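Side-chain contact in D-alanine--D-alanine ligase (Acinetobacter baumannii ACICU, PDB 5D8D), which joins two D-alanine molecules into D-alanyl-D-alanine at the expense of ATP, a step of peptidoglycan biosynthesis in bacterial cell wall formation: residues Leu32-Arg37 against Tyr290-Leu295. Residues are numbered along the deposited sequence; the frame is centred on the assembly and turned at random.
Sequences LDALLR and YSFDEL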
ATOM      1  N   LEU A  32      -0.602  -7.884  26.628  1.00 36.51           N
ATOM      2  CA  LEU A  32       0.548  -8.304  27.432  1.00 39.36           C
ATOM      3  C   LEU A  32       0.147  -9.193  28.591  1.00 36.79           C
ATOM      4  O   LEU A  32       0.680 -10.290  28.752  1.00 40.51           O
ATOM      5  CB  LEU A  32       1.315  -7.085  27.944  1.00 41.23           C
ATOM      6  CG  LEU A  32       2.631  -7.334  28.655  1.00 41.11           C
ATOM      7  CD1 LEU A  32       3.633  -7.983  27.717  1.00 42.13           C
ATOM      8  CD2 LEU A  32       3.175  -6.024  29.159  1.00 43.06           C
ATOM      9  N   ASP A  33      -0.817  -8.731  29.384  1.00 40.74           N
ATOM     10  CA  ASP A  33      -1.322  -9.519  30.514  1.00 40.39           C
ATOM     11  C   ASP A  33      -1.848 -10.883  30.100  1.00 37.06           C
ATOM     12  O   ASP A  33      -1.720 -11.847  30.846  1.00 37.13           O
ATOM     13  CB  ASP A  33      -2.426  -8.779  31.295  1.00 44.19           C
ATOM     14  CG  ASP A  33      -1.899  -7.621  32.149  1.00 49.69           C
ATOM     15  OD1 ASP A  33      -0.758  -7.696  32.672  1.00 53.64           O
ATOM     16  OD2 ASP A  33      -2.663  -6.635  32.325  1.00 50.90           O
ATOM     17  N   ALA A  34      -2.468 -10.956  28.943  1.00 34.04           N
ATOM     18  CA  ALA A  34      -3.050 -12.194  28.476  1.00 39.08           C
ATOM     19  C   ALA A  34      -1.968 -13.180  28.035  1.00 40.02           C
ATOM     20  O   ALA A  34      -2.029 -14.378  28.347  1.00 39.75           O
ATOM     21  CB  ALA A  34      -4.041 -11.921  27.329  1.00 39.99           C
ATOM     22  N   LEU A  35      -0.985 -12.688  27.295  1.00 38.46           N
ATOM     23  CA  LEU A  35       0.100 -13.552  26.846  1.00 38.88           C
ATOM     24  C   LEU A  35       0.850 -14.059  28.055  1.00 38.47           C
ATOM     25  O   LEU A  35       1.042 -15.260  28.174  1.00 38.87           O
ATOM     26  CB  LEU A  35       1.022 -12.833  25.852  1.00 40.72           C
ATOM     27  CG  LEU A  35       0.347 -12.459  24.525  1.00 41.15           C
ATOM     28  CD1 LEU A  35       1.280 -11.623  23.656  1.00 39.23           C
ATOM     29  CD2 LEU A  35      -0.200 -13.683  23.770  1.00 42.67           C
ATOM     30  N   LEU A  36       1.172 -13.177  29.008  1.00 40.81           N
ATOM     31  CA  LEU A  36       1.874 -13.594  30.257  1.00 37.73           C
ATOM     32  C   LEU A  36       1.100 -14.633  31.081  1.00 40.90           C
ATOM     33  O   LEU A  36       1.672 -15.632  31.539  1.00 38.61           O
ATOM     34  CB  LEU A  36       2.171 -12.386  31.124  1.00 37.71           C
ATOM     35  CG  LEU A  36       3.223 -11.421  30.577  1.00 36.42           C
ATOM     36  CD1 LEU A  36       3.204 -10.089  31.289  1.00 34.61           C
ATOM     37  CD2 LEU A  36       4.613 -12.037  30.719  1.00 36.80           C
ATOM     38  N   ARG A  37      -0.206 -14.450  31.250  1.00 41.37           N
ATOM     39  CA  ARG A  37      -1.017 -15.499  31.922  1.00 41.89           C
ATOM     40  C   ARG A  37      -0.844 -16.835  31.238  1.00 42.29           C
ATOM     41  O   ARG A  37      -0.914 -17.864  31.889  1.00 40.04           O
ATOM     42  CB  ARG A  37      -2.500 -15.195  31.849  1.00 41.08           C
ATOM     43  CG  ARG A  37      -3.032 -14.258  32.904  1.00 43.05           C
ATOM     44  CD  ARG A  37      -4.423 -13.857  32.437  1.00 44.95           C
ATOM     45  NE  ARG A  37      -4.684 -12.508  32.870  1.00 50.88           N
ATOM     46  CZ  ARG A  37      -5.320 -11.583  32.183  1.00 44.80           C
ATOM     47  NH1 ARG A  37      -5.826 -11.842  30.970  1.00 39.88           N
ATOM     48  NH2 ARG A  37      -5.484 -10.382  32.758  1.00 55.29           N
ATOM     49  N   TYR A 290     -13.571 -18.568  22.340  1.00 47.00           N
ATOM     50  CA  TYR A 290     -12.239 -18.077  22.734  1.00 43.96           C
ATOM     51  C   TYR A 290     -12.369 -17.206  23.955  1.00 40.07           C
ATOM     52  O   TYR A 290     -13.090 -16.222  23.949  1.00 41.24           O
ATOM     53  CB  TYR A 290     -11.501 -17.335  21.586  1.00 42.67           C
ATOM     54  CG  TYR A 290     -11.061 -18.205  20.403  1.00 39.67           C
ATOM     55  CD1 TYR A 290     -11.917 -18.408  19.333  1.00 42.53           C
ATOM     56  CD2 TYR A 290      -9.824 -18.822  20.358  1.00 41.10           C
ATOM     57  CE1 TYR A 290     -11.565 -19.189  18.240  1.00 43.40           C
ATOM     58  CE2 TYR A 290      -9.457 -19.632  19.256  1.00 43.18           C
ATOM     59  CZ  TYR A 290     -10.336 -19.791  18.199  1.00 44.59           C
ATOM     60  OH  TYR A 290     -10.058 -20.537  17.090  1.00 45.80           O
ATOM     61  N   SER A 291     -11.658 -17.545  25.013  1.00 37.51           N
ATOM     62  CA  SER A 291     -11.445 -16.537  26.063  1.00 38.91           C
ATOM     63  C   SER A 291     -10.590 -15.487  25.396  1.00 39.96           C
ATOM     64  O   SER A 291     -10.053 -15.728  24.313  1.00 37.50           O
ATOM     65  CB  SER A 291     -10.696 -17.115  27.268  1.00 38.71           C
ATOM     66  OG  SER A 291      -9.321 -17.356  26.971  1.00 40.94           O
ATOM     67  N   PHE A 292     -10.453 -14.339  26.035  1.00 37.52           N
ATOM     68  CA  PHE A 292      -9.541 -13.305  25.551  1.00 38.84           C
ATOM     69  C   PHE A 292      -8.094 -13.784  25.489  1.00 41.46           C
ATOM     70  O   PHE A 292      -7.370 -13.429  24.551  1.00 44.48           O
ATOM     71  CB  PHE A 292      -9.624 -12.073  26.431  1.00 37.63           C
ATOM     72  CG  PHE A 292      -8.744 -10.955  25.990  1.00 38.22           C
ATOM     73  CD1 PHE A 292      -9.196 -10.032  25.057  1.00 38.67           C
ATOM     74  CD2 PHE A 292      -7.473 -10.782  26.556  1.00 37.70           C
ATOM     75  CE1 PHE A 292      -8.408  -8.946  24.689  1.00 40.64           C
ATOM     76  CE2 PHE A 292      -6.652  -9.720  26.160  1.00 40.80           C
ATOM     77  CZ  PHE A 292      -7.121  -8.797  25.229  1.00 45.35           C
ATOM     78  N   ASP A 293      -7.675 -14.594  26.459  1.00 41.79           N
ATOM     79  CA  ASP A 293      -6.290 -15.114  26.475  1.00 42.38           C
ATOM     80  C   ASP A 293      -6.070 -16.130  25.349  1.00 39.92           C
ATOM     81  O   ASP A 293      -5.002 -16.168  24.747  1.00 36.66           O
ATOM     82  CB  ASP A 293      -5.917 -15.741  27.820  1.00 39.24           C
ATOM     83  CG  ASP A 293      -6.061 -14.785  28.981  1.00 41.62           C
ATOM     84  OD1 ASP A 293      -6.530 -13.645  28.801  1.00 40.00           O
ATOM     85  OD2 ASP A 293      -5.741 -15.198  30.112  1.00 45.61           O
ATOM     86  N   GLU A 294      -7.090 -16.930  25.064  1.00 38.69           N
ATOM     87  CA  GLU A 294      -7.002 -17.908  23.996  1.00 41.74           C
ATOM     88  C   GLU A 294      -6.960 -17.167  22.667  1.00 40.93           C
ATOM     89  O   GLU A 294      -6.157 -17.479  21.797  1.00 46.12           O
ATOM     90  CB  GLU A 294      -8.172 -18.905  24.042  1.00 42.76           C
ATOM     91  CG  GLU A 294      -8.055 -19.969  25.129  1.00 40.96           C
ATOM     92  CD  GLU A 294      -9.377 -20.641  25.499  1.00 44.99           C
ATOM     93  OE1 GLU A 294     -10.482 -20.070  25.328  1.00 44.61           O
ATOM     94  OE2 GLU A 294      -9.312 -21.776  26.001  1.00 51.31           O
ATOM     95  N   LEU A 295      -7.799 -16.155  22.528  1.00 40.05           N
ATOM     96  CA  LEU A 295      -7.778 -15.299  21.350  1.00 40.20           C
ATOM     97  C   LEU A 295      -6.356 -14.747  21.095  1.00 41.46           C
ATOM     98  O   LEU A 295      -5.880 -14.776  19.954  1.00 39.62           O
ATOM     99  CB  LEU A 295      -8.805 -14.159  21.505  1.00 40.61           C
ATOM    100  CG  LEU A 295      -8.713 -12.977  20.571  1.00 40.65           C
ATOM    101  CD1 LEU A 295      -8.867 -13.478  19.142  1.00 43.79           C
ATOM    102  CD2 LEU A 295      -9.765 -11.941  20.911  1.00 37.05           C
TER
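Ala34, near the C-terminal end of helix 21-37, faces Asp293 in the first turn of helix 292-301, and their CA atoms lie 4.8 Å apart. The methyl of Ala34 points at the second helix and divides its contact between two neighbours. Ala34 CB meets the rim of the Phe292 ring at CE2 (3.6 Å), near the ring plane, so this is edge packing and not contact with an aromatic face. Ala34 CB also lies 3.4 Å from OD1 of Asp293. With CG anti to the backbone N (chi1 -179°), the Phe292 side chain brings its far end closer to the first helix.

One turn beyond Ala34, Arg37 bends at chi3 and crosses the Asp293 side chain at about a right angle. Arg37 NH1 donates to Asp293 OD1 on the syn side of the carboxylate at 2.9 Å, but this short bond is bent and NH1 sits somewhat out of the carboxylate plane. The bond from Arg37 NH1 to Asp293 OD2 is straighter but weak at 3.5 Å. The guanidinium and carboxylate planes are turned only 16° from each other, yet NH1 alone makes both bonds, which falls short of the two-nitrogen, end-on pairing. Asp293 also touches Ser38, just past the helix end.

A capping box of Ser291 and Glu294 starts the second helix, with Ser291 at the N-cap: Glu294 N donates to Ser291 OG, and Ser291 N to Glu294 OE1 (2.8 Å). The contact thus joins a helix flanking the N-terminal parallel sheet to the last helix of the ATP-grasp region, away from the predicted metal and ATP sites. It does so through one methyl-to-ring-edge contact beside a salt bridge. Arg37 is exposed, and solvent there would probably weaken the charge attraction.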